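Local coordinates for Dph2 (Pyrococcus horikoshii, PDB 3LZD), which catalyses the first step of diphthamide biosynthesis, transferring the 3-amino-3-carboxypropyl group of S-adenosyl-L-methionine to a histidine of elongation factor 2 with a [4Fe-4S] cluster, at residues 254-262 with 337-347. Numbering follows the deposited sequence.
Sequences RWAQIAKAM and PVLTPKEVEIL
R254 meets E343 side-on: R254 NE bonds E343 OE2 at 2.7 Å and R254 NH2 bonds E343 OE1 at 2.9 Å, both almost straight and both on syn lone pairs, with guanidinium and carboxylate nearly coplanar (9° apart); the bent chain of the arginine brings its edge round to the acid. R254 NH2 also donates to V338 O (3.1 Å), near the guanidinium plane, so one flat group ties the helix to both the strand and the helix opposite. Arginine suits this place because its N-H bonds lie in one plane; cut back to an alanine, this position is likely to leave the buried E343 carboxylate without its countercharge and V338 O without this donor. OE1 has a second donor on its anti side, the backbone N of T340, while T340 OG1 accepts from E343 N (3.3 Å). This capping box starts helix 341-347 and steadies the acid that R254 grips; Y354 OH adds a bond to OE2. V338 N donates to Q257 OE1 (2.9 Å), on a lone pair in the carbonyl plane of the glutamine, whose amide lies against P337.

Next to this polar cluster, I258 wedges between strand and helix. I258 CG1, beside its backbone N (chi1 -75°), packs on L339 CD2 at 3.9 Å, while CG2 slides past L347 CB and CD1 reaches E343 CB and I346 CG2. A261, small enough for close approach, brings CB within 3.5 Å of L347 CD1, and W255 meets I346 CG2 obliquely. The two helices cross at -61°, their axes 10.0 Å apart. Together these contacts pack helix 248-261 against edge strand 338-339 of a four-stranded parallel sheet and the helix after it, a layered alpha/beta arrangement in the domain supplying cluster ligand C323.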
loop_
_atom_site.group_PDB
_atom_site.type_symbol
_atom_site.label_atom_id
_atom_site.label_comp_id
_atom_site.label_asym_id
_atom_site.label_seq_id
_atom_site.Cartn_x
_atom_site.Cartn_y
_atom_site.Cartn_z
ATOM N N ARG A 254 6.095 -21.824 -17.130
ATOM C CA ARG A 254 7.114 -21.334 -16.210
ATOM C C ARG A 254 8.493 -21.454 -16.864
ATOM O O ARG A 254 9.312 -20.536 -16.767
ATOM C CB ARG A 254 7.088 -22.104 -14.875
ATOM C CG ARG A 254 5.801 -21.933 -14.057
ATOM C CD ARG A 254 5.296 -20.487 -14.067
ATOM N NE ARG A 254 6.203 -19.548 -13.414
ATOM C CZ ARG A 254 6.142 -18.226 -13.558
ATOM N NH1 ARG A 254 5.215 -17.677 -14.336
ATOM N NH2 ARG A 254 7.009 -17.447 -12.926
ATOM N N TRP A 255 8.760 -22.576 -17.529
ATOM C CA TRP A 255 10.048 -22.730 -18.203
ATOM C C TRP A 255 10.224 -21.553 -19.156
ATOM O O TRP A 255 11.279 -20.918 -19.187
ATOM C CB TRP A 255 10.123 -24.046 -18.985
ATOM C CG TRP A 255 10.330 -25.230 -18.104
ATOM C CD1 TRP A 255 9.404 -26.172 -17.763
ATOM C CD2 TRP A 255 11.525 -25.562 -17.384
ATOM N NE1 TRP A 255 9.945 -27.069 -16.870
ATOM C CE2 TRP A 255 11.245 -26.717 -16.619
ATOM C CE3 TRP A 255 12.803 -24.993 -17.309
ATOM C CZ2 TRP A 255 12.199 -27.317 -15.787
ATOM C CZ3 TRP A 255 13.753 -25.589 -16.481
ATOM C CH2 TRP A 255 13.444 -26.740 -15.731
ATOM N N ALA A 256 9.172 -21.255 -19.915
ATOM C CA ALA A 256 9.204 -20.140 -20.853
ATOM C C ALA A 256 9.658 -18.896 -20.101
ATOM O O ALA A 256 10.664 -18.280 -20.448
ATOM C CB ALA A 256 7.809 -19.913 -21.460
ATOM N N GLN A 257 8.913 -18.542 -19.057
ATOM C CA GLN A 257 9.244 -17.372 -18.257
ATOM C C GLN A 257 10.702 -17.405 -17.813
ATOM O O GLN A 257 11.403 -16.398 -17.901
ATOM C CB GLN A 257 8.322 -17.292 -17.040
ATOM C CG GLN A 257 7.151 -16.329 -17.211
ATOM C CD GLN A 257 7.529 -14.897 -16.860
ATOM O OE1 GLN A 257 8.019 -14.622 -15.757
ATOM N NE2 GLN A 257 7.266 -13.976 -17.771
ATOM N N ILE A 258 11.164 -18.560 -17.345
ATOM C CA ILE A 258 12.550 -18.685 -16.904
ATOM C C ILE A 258 13.483 -18.387 -18.075
ATOM O O ILE A 258 14.512 -17.730 -17.913
ATOM C CB ILE A 258 12.855 -20.106 -16.371
ATOM C CG1 ILE A 258 12.226 -20.292 -14.986
ATOM C CG2 ILE A 258 14.364 -20.327 -16.295
ATOM C CD1 ILE A 258 12.226 -21.731 -14.494
ATOM N N ALA A 259 13.111 -18.880 -19.254
ATOM C CA ALA A 259 13.901 -18.673 -20.457
ATOM C C ALA A 259 14.086 -17.180 -20.699
ATOM O O ALA A 259 15.209 -16.699 -20.837
ATOM C CB ALA A 259 13.205 -19.317 -21.653
ATOM N N LYS A 260 12.976 -16.451 -20.736
ATOM C CA LYS A 260 13.007 -15.013 -20.969
ATOM C C LYS A 260 13.916 -14.263 -20.002
ATOM O O LYS A 260 14.277 -13.117 -20.257
ATOM C CB LYS A 260 11.599 -14.429 -20.872
ATOM C CG LYS A 260 10.574 -15.060 -21.806
ATOM C CD LYS A 260 9.195 -14.460 -21.566
ATOM C CE LYS A 260 8.143 -15.108 -22.449
ATOM N NZ LYS A 260 6.782 -14.577 -22.157
ATOM N N ALA A 261 14.278 -14.895 -18.890
ATOM C CA ALA A 261 15.132 -14.237 -17.913
ATOM C C ALA A 261 16.582 -14.686 -18.037
ATOM O O ALA A 261 17.467 -14.138 -17.380
ATOM C CB ALA A 261 14.619 -14.506 -16.514
ATOM N N MET A 262 16.820 -15.681 -18.885
ATOM C CA MET A 262 18.163 -16.206 -19.094
ATOM C C MET A 262 19.200 -15.146 -19.444
ATOM O O MET A 262 20.296 -15.131 -18.879
ATOM C CB MET A 262 18.149 -17.272 -20.191
ATOM C CG MET A 262 17.786 -18.650 -19.693
ATOM S SD MET A 262 18.934 -19.192 -18.403
ATOM C CE MET A 262 20.289 -19.829 -19.392
ATOM N N PRO A 337 9.956 -10.414 -17.153
ATOM C CA PRO A 337 9.842 -11.731 -16.520
ATOM C C PRO A 337 9.925 -11.640 -14.998
ATOM O O PRO A 337 10.778 -10.929 -14.443
ATOM C CB PRO A 337 11.013 -12.505 -17.121
ATOM C CG PRO A 337 12.018 -11.441 -17.398
ATOM C CD PRO A 337 11.184 -10.319 -17.961
ATOM N N VAL A 338 9.019 -12.340 -14.322
ATOM C CA VAL A 338 8.994 -12.355 -12.862
ATOM C C VAL A 338 8.977 -13.818 -12.402
ATOM O O VAL A 338 8.146 -14.604 -12.848
ATOM C CB VAL A 338 7.764 -11.566 -12.320
ATOM C CG1 VAL A 338 6.469 -12.160 -12.859
ATOM C CG2 VAL A 338 7.784 -11.555 -10.797
ATOM N N LEU A 339 9.911 -14.174 -11.521
ATOM C CA LEU A 339 10.059 -15.556 -11.044
ATOM C C LEU A 339 9.967 -15.757 -9.530
ATOM O O LEU A 339 10.017 -14.796 -8.749
ATOM C CB LEU A 339 11.427 -16.091 -11.472
ATOM C CG LEU A 339 11.987 -15.890 -12.889
ATOM C CD1 LEU A 339 13.455 -16.298 -12.881
ATOM C CD2 LEU A 339 11.221 -16.711 -13.893
ATOM N N THR A 340 9.855 -17.025 -9.128
ATOM C CA THR A 340 9.840 -17.390 -7.711
ATOM C C THR A 340 11.283 -17.787 -7.357
ATOM O O THR A 340 12.109 -18.043 -8.252
ATOM C CB THR A 340 8.977 -18.626 -7.421
ATOM O OG1 THR A 340 9.613 -19.783 -7.985
ATOM C CG2 THR A 340 7.578 -18.463 -7.995
ATOM N N PRO A 341 11.600 -17.866 -6.054
ATOM C CA PRO A 341 12.948 -18.240 -5.618
ATOM C C PRO A 341 13.415 -19.566 -6.226
ATOM O O PRO A 341 14.549 -19.685 -6.698
ATOM C CB PRO A 341 12.807 -18.346 -4.101
ATOM C CG PRO A 341 11.658 -17.430 -3.789
ATOM C CD PRO A 341 10.699 -17.705 -4.900
ATOM N N LYS A 342 12.534 -20.559 -6.200
ATOM C CA LYS A 342 12.845 -21.878 -6.722
ATOM C C LYS A 342 13.164 -21.857 -8.206
ATOM O O LYS A 342 14.003 -22.622 -8.684
ATOM C CB LYS A 342 11.682 -22.839 -6.459
ATOM C CG LYS A 342 11.748 -23.564 -5.110
ATOM C CD LYS A 342 11.728 -22.594 -3.944
ATOM C CE LYS A 342 11.670 -23.330 -2.611
ATOM N NZ LYS A 342 12.831 -24.247 -2.407
ATOM N N GLU A 343 12.492 -20.981 -8.934
ATOM C CA GLU A 343 12.722 -20.869 -10.360
ATOM C C GLU A 343 14.077 -20.226 -10.629
ATOM O O GLU A 343 14.732 -20.538 -11.624
ATOM C CB GLU A 343 11.600 -20.064 -10.996
ATOM C CG GLU A 343 10.235 -20.670 -10.704
ATOM C CD GLU A 343 9.099 -19.937 -11.387
ATOM O OE1 GLU A 343 9.124 -18.692 -11.399
ATOM O OE2 GLU A 343 8.176 -20.610 -11.896
ATOM N N VAL A 344 14.506 -19.336 -9.739
ATOM C CA VAL A 344 15.801 -18.684 -9.898
ATOM C C VAL A 344 16.888 -19.747 -9.882
ATOM O O VAL A 344 17.801 -19.744 -10.716
ATOM C CB VAL A 344 16.076 -17.683 -8.756
ATOM C CG1 VAL A 344 17.568 -17.520 -8.540
ATOM C CG2 VAL A 344 15.472 -16.347 -9.101
ATOM N N GLU A 345 16.775 -20.654 -8.918
ATOM C CA GLU A 345 17.729 -21.740 -8.752
ATOM C C GLU A 345 17.790 -22.605 -10.015
ATOM O O GLU A 345 18.848 -23.117 -10.368
ATOM C CB GLU A 345 17.348 -22.557 -7.516
ATOM C CG GLU A 345 17.145 -21.663 -6.287
ATOM C CD GLU A 345 16.692 -22.412 -5.038
ATOM O OE1 GLU A 345 15.752 -23.234 -5.134
ATOM O OE2 GLU A 345 17.267 -22.159 -3.956
ATOM N N ILE A 346 16.668 -22.751 -10.710
ATOM C CA ILE A 346 16.666 -23.526 -11.944
ATOM C C ILE A 346 17.401 -22.716 -13.001
ATOM O O ILE A 346 18.243 -23.249 -13.719
ATOM C CB ILE A 346 15.238 -23.809 -12.452
ATOM C CG1 ILE A 346 14.564 -24.853 -11.570
ATOM C CG2 ILE A 346 15.277 -24.291 -13.886
ATOM C CD1 ILE A 346 13.156 -25.207 -12.021
ATOM N N LEU A 347 17.092 -21.423 -13.081
ATOM C CA LEU A 347 17.732 -20.548 -14.061
ATOM C C LEU A 347 19.252 -20.526 -13.894
ATOM O O LEU A 347 19.993 -20.588 -14.875
ATOM C CB LEU A 347 17.175 -19.124 -13.957
ATOM C CG LEU A 347 17.769 -18.058 -14.892
ATOM C CD1 LEU A 347 16.773 -16.935 -15.106
ATOM C CD2 LEU A 347 19.056 -17.510 -14.305
#